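Local coordinates for protein filamentous hemagglutinin (Bordetella pertussis, PDB 1RWR) that is a secreted adhesin whose N-terminal beta-helical TPS domain probably directs its export through the two-partner secretion pathway, at residues L232-Q243 with T254-G264. Residues are numbered along the deposited sequence; the frame is centred on the assembly and turned at random.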
loop_
_atom_site.group_PDB
_atom_site.type_symbol
_atom_site.label_atom_id
_atom_site.label_comp_id
_atom_site.label_asym_id
_atom_site.label_seq_id
_atom_site.Cartn_x
_atom_site.Cartn_y
_atom_site.Cartn_z
ATOM N N LEU A 232 12.018 4.095 -0.070
ATOM C CA LEU A 232 12.193 2.650 -0.140
ATOM C C LEU A 232 13.037 2.190 1.027
ATOM O O LEU A 232 14.150 2.696 1.233
ATOM C CB LEU A 232 12.813 2.216 -1.474
ATOM C CG LEU A 232 12.236 2.808 -2.788
ATOM C CD1 LEU A 232 13.124 2.355 -3.959
ATOM C CD2 LEU A 232 10.828 2.405 -3.025
ATOM N N VAL A 233 12.503 1.249 1.795
ATOM C CA VAL A 233 13.128 0.775 2.996
ATOM C C VAL A 233 13.126 -0.755 2.995
ATOM O O VAL A 233 12.099 -1.368 2.742
ATOM C CB VAL A 233 12.404 1.284 4.258
ATOM C CG1 VAL A 233 12.978 0.591 5.518
ATOM C CG2 VAL A 233 12.489 2.810 4.363
ATOM N N SER A 234 14.284 -1.346 3.296
ATOM C CA SER A 234 14.443 -2.774 3.464
ATOM C C SER A 234 15.195 -2.962 4.772
ATOM O O SER A 234 16.288 -2.416 4.951
ATOM C CB SER A 234 15.260 -3.342 2.307
ATOM O OG SER A 234 15.517 -4.708 2.493
ATOM N N SER A 235 14.601 -3.679 5.705
ATOM C CA SER A 235 15.187 -3.775 7.031
ATOM C C SER A 235 15.893 -5.113 7.339
ATOM O O SER A 235 16.687 -5.167 8.291
ATOM C CB SER A 235 14.106 -3.400 8.072
ATOM O OG SER A 235 13.105 -4.325 7.953
ATOM N N ASP A 236 15.666 -6.164 6.551
ATOM C CA ASP A 236 16.303 -7.475 6.838
ATOM C C ASP A 236 17.791 -7.454 6.471
ATOM O O ASP A 236 18.157 -7.109 5.346
ATOM C CB ASP A 236 15.645 -8.628 6.098
ATOM C CG ASP A 236 14.218 -8.912 6.565
ATOM O OD1 ASP A 236 13.793 -8.356 7.626
ATOM O OD2 ASP A 236 13.490 -9.694 5.937
ATOM N N SER A 237 18.649 -7.865 7.407
ATOM C CA SER A 237 20.095 -7.816 7.178
ATOM C C SER A 237 20.480 -8.679 5.968
ATOM O O SER A 237 20.042 -9.824 5.807
ATOM C CB SER A 237 20.852 -8.278 8.418
ATOM O OG SER A 237 22.256 -8.295 8.183
ATOM N N GLY A 238 21.263 -8.095 5.079
ATOM C CA GLY A 238 21.792 -8.845 3.957
ATOM C C GLY A 238 20.935 -8.845 2.715
ATOM O O GLY A 238 21.354 -9.374 1.683
ATOM N N LEU A 239 19.729 -8.285 2.784
ATOM C CA LEU A 239 18.820 -8.327 1.615
ATOM C C LEU A 239 18.907 -7.000 0.875
ATOM O O LEU A 239 19.136 -5.976 1.494
ATOM C CB LEU A 239 17.376 -8.605 2.046
ATOM C CG LEU A 239 17.066 -10.087 2.253
ATOM C CD1 LEU A 239 17.840 -10.625 3.439
ATOM C CD2 LEU A 239 15.639 -10.419 2.457
ATOM N N GLY A 240 18.702 -7.029 -0.444
ATOM C CA GLY A 240 18.942 -5.864 -1.274
ATOM C C GLY A 240 17.709 -5.111 -1.670
ATOM O O GLY A 240 16.602 -5.639 -1.633
ATOM N N VAL A 241 17.894 -3.856 -2.041
ATOM C CA VAL A 241 16.906 -3.099 -2.766
ATOM C C VAL A 241 17.405 -2.911 -4.184
ATOM O O VAL A 241 18.430 -2.280 -4.388
ATOM C CB VAL A 241 16.706 -1.698 -2.161
ATOM C CG1 VAL A 241 15.733 -0.883 -3.024
ATOM C CG2 VAL A 241 16.212 -1.806 -0.754
ATOM N N ARG A 242 16.701 -3.491 -5.131
ATOM C CA ARG A 242 16.980 -3.309 -6.544
ATOM C C ARG A 242 15.776 -2.625 -7.150
ATOM O O ARG A 242 14.656 -3.125 -7.092
ATOM C CB ARG A 242 17.230 -4.615 -7.256
ATOM C CG ARG A 242 17.552 -4.396 -8.755
ATOM C CD ARG A 242 18.136 -5.593 -9.429
ATOM N NE ARG A 242 17.256 -6.757 -9.374
ATOM C CZ ARG A 242 17.588 -7.952 -9.833
ATOM N NH1 ARG A 242 18.781 -8.140 -10.373
ATOM N NH2 ARG A 242 16.735 -8.965 -9.739
ATOM N N GLN A 243 16.007 -1.492 -7.765
ATOM C CA GLN A 243 14.931 -0.744 -8.388
ATOM C C GLN A 243 15.469 -0.142 -9.658
ATOM O O GLN A 243 16.082 0.940 -9.628
ATOM C CB GLN A 243 14.404 0.337 -7.435
ATOM C CG GLN A 243 13.309 1.326 -7.999
ATOM C CD GLN A 243 12.125 0.725 -8.822
ATOM O OE1 GLN A 243 12.318 -0.056 -9.744
ATOM N NE2 GLN A 243 10.910 1.164 -8.529
ATOM N N THR A 254 14.420 8.758 -0.933
ATOM C CA THR A 254 15.202 8.187 0.152
ATOM C C THR A 254 15.169 6.677 0.050
ATOM O O THR A 254 14.088 6.077 -0.016
ATOM C CB THR A 254 14.618 8.617 1.487
ATOM O OG1 THR A 254 14.472 10.048 1.506
ATOM C CG2 THR A 254 15.531 8.252 2.655
ATOM N N VAL A 255 16.340 6.058 0.042
ATOM C CA VAL A 255 16.430 4.592 0.093
ATOM C C VAL A 255 17.311 4.175 1.263
ATOM O O VAL A 255 18.462 4.655 1.389
ATOM C CB VAL A 255 16.994 4.020 -1.236
ATOM C CG1 VAL A 255 16.940 2.520 -1.211
ATOM C CG2 VAL A 255 16.284 4.553 -2.419
ATOM N N SER A 256 16.806 3.269 2.081
ATOM C CA SER A 256 17.512 2.716 3.240
ATOM C C SER A 256 17.494 1.194 3.113
ATOM O O SER A 256 16.439 0.584 2.909
ATOM C CB SER A 256 16.840 3.208 4.528
ATOM O OG SER A 256 17.345 2.552 5.701
ATOM N N SER A 257 18.665 0.573 3.202
ATOM C CA SER A 257 18.775 -0.860 3.085
ATOM C C SER A 257 19.735 -1.424 4.106
ATOM O O SER A 257 20.762 -0.811 4.382
ATOM C CB SER A 257 19.230 -1.224 1.670
ATOM O OG SER A 257 19.378 -2.638 1.507
ATOM N N GLN A 258 19.415 -2.590 4.645
ATOM C CA GLN A 258 20.363 -3.333 5.502
ATOM C C GLN A 258 21.194 -4.313 4.679
ATOM O O GLN A 258 21.846 -5.207 5.234
ATOM C CB GLN A 258 19.638 -3.991 6.675
ATOM C CG GLN A 258 18.923 -2.982 7.571
ATOM C CD GLN A 258 19.850 -1.870 8.039
ATOM O OE1 GLN A 258 19.516 -0.669 7.944
ATOM N NE2 GLN A 258 21.030 -2.261 8.527
ATOM N N GLY A 259 21.155 -4.136 3.358
ATOM C CA GLY A 259 22.058 -4.787 2.424
ATOM C C GLY A 259 22.371 -3.858 1.283
ATOM O O GLY A 259 22.566 -2.668 1.517
ATOM N N GLU A 260 22.391 -4.406 0.075
ATOM C CA GLU A 260 22.699 -3.698 -1.171
ATOM C C GLU A 260 21.603 -2.702 -1.547
ATOM O O GLU A 260 20.421 -2.868 -1.192
ATOM C CB GLU A 260 22.885 -4.731 -2.292
ATOM C CG GLU A 260 23.069 -4.212 -3.690
ATOM C CD GLU A 260 23.199 -5.315 -4.732
ATOM O OE1 GLU A 260 23.280 -6.515 -4.346
ATOM O OE2 GLU A 260 23.220 -4.979 -5.922
ATOM N N ILE A 261 22.013 -1.689 -2.302
ATOM C CA ILE A 261 21.081 -0.879 -3.089
ATOM C C ILE A 261 21.618 -0.798 -4.500
ATOM O O ILE A 261 22.804 -0.508 -4.697
ATOM C CB ILE A 261 20.965 0.547 -2.530
ATOM C CG1 ILE A 261 20.430 0.573 -1.089
ATOM C CG2 ILE A 261 20.118 1.408 -3.467
ATOM C CD1 ILE A 261 20.592 1.948 -0.376
ATOM N N ALA A 262 20.748 -1.032 -5.472
ATOM C CA ALA A 262 21.076 -0.914 -6.873
ATOM C C ALA A 262 19.926 -0.177 -7.573
ATOM O O ALA A 262 18.835 -0.722 -7.720
ATOM C CB ALA A 262 21.240 -2.238 -7.463
ATOM N N LEU A 263 20.151 1.075 -7.954
ATOM C CA LEU A 263 19.118 1.849 -8.649
ATOM C C LEU A 263 19.518 2.060 -10.084
ATOM O O LEU A 263 20.717 1.993 -10.438
ATOM C CB LEU A 263 18.907 3.258 -8.043
ATOM C CG LEU A 263 18.508 3.338 -6.570
ATOM C CD1 LEU A 263 18.217 4.786 -6.218
ATOM C CD2 LEU A 263 17.303 2.428 -6.220
ATOM N N GLY A 264 18.514 2.380 -10.880
ATOM C CA GLY A 264 18.707 2.966 -12.203
ATOM C C GLY A 264 18.766 4.480 -12.118
ATOM O O GLY A 264 19.590 5.039 -11.395
HETATM O O HOH W 1 17.905 -4.972 3.709
HETATM O O HOH W 2 16.867 -0.111 6.364
HETATM O O HOH W 3 22.039 -7.311 -0.314
#
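Two successive coils of the parallel beta-helix of the TPS secretion domain stack here, each contributing a strand, a bend and a second strand. On one wall, S256 N gives a nearly straight bond to L232 O (2.8 Å), and S256 O in turn takes S234 N. On the other, A262 N meets V241 O at 2.8 Å and A262 O accepts from Q243 N, the pattern of parallel strands 240-243 and 261-264, whose axes lie 7° apart. In the interior V241 reaches the other wall, on the next coil: CG1, anti to the backbone N (chi1 175°), meets V255 CG1 at 4.0 Å, while CG2 rests on S257 CB. V255 CG2 lies alongside L232 CD1, and L275 of the following coil continues this beta-helix interior. R242 and A262 occupy the outer face, where R242 forms a salt bridge with D218 of the preceding coil. At the bend the coils differ in length: 232-243 makes a type II turn from D236 to L239, whereas 254-264 turns tightly through an ST turn, S257 OG accepting from G259 N (3.0 Å). The same hydroxyl donates to E260 O (2.9 Å), which V241 N reaches from the opposite face of the carbonyl plane. G238 N binds Q258 O, with a 175° angle at hydrogen. Between the two bends a water lies within hydrogen-bonding distance of S234 OG, D236 O and L239 O and accepts from Q258 N, linking the coils.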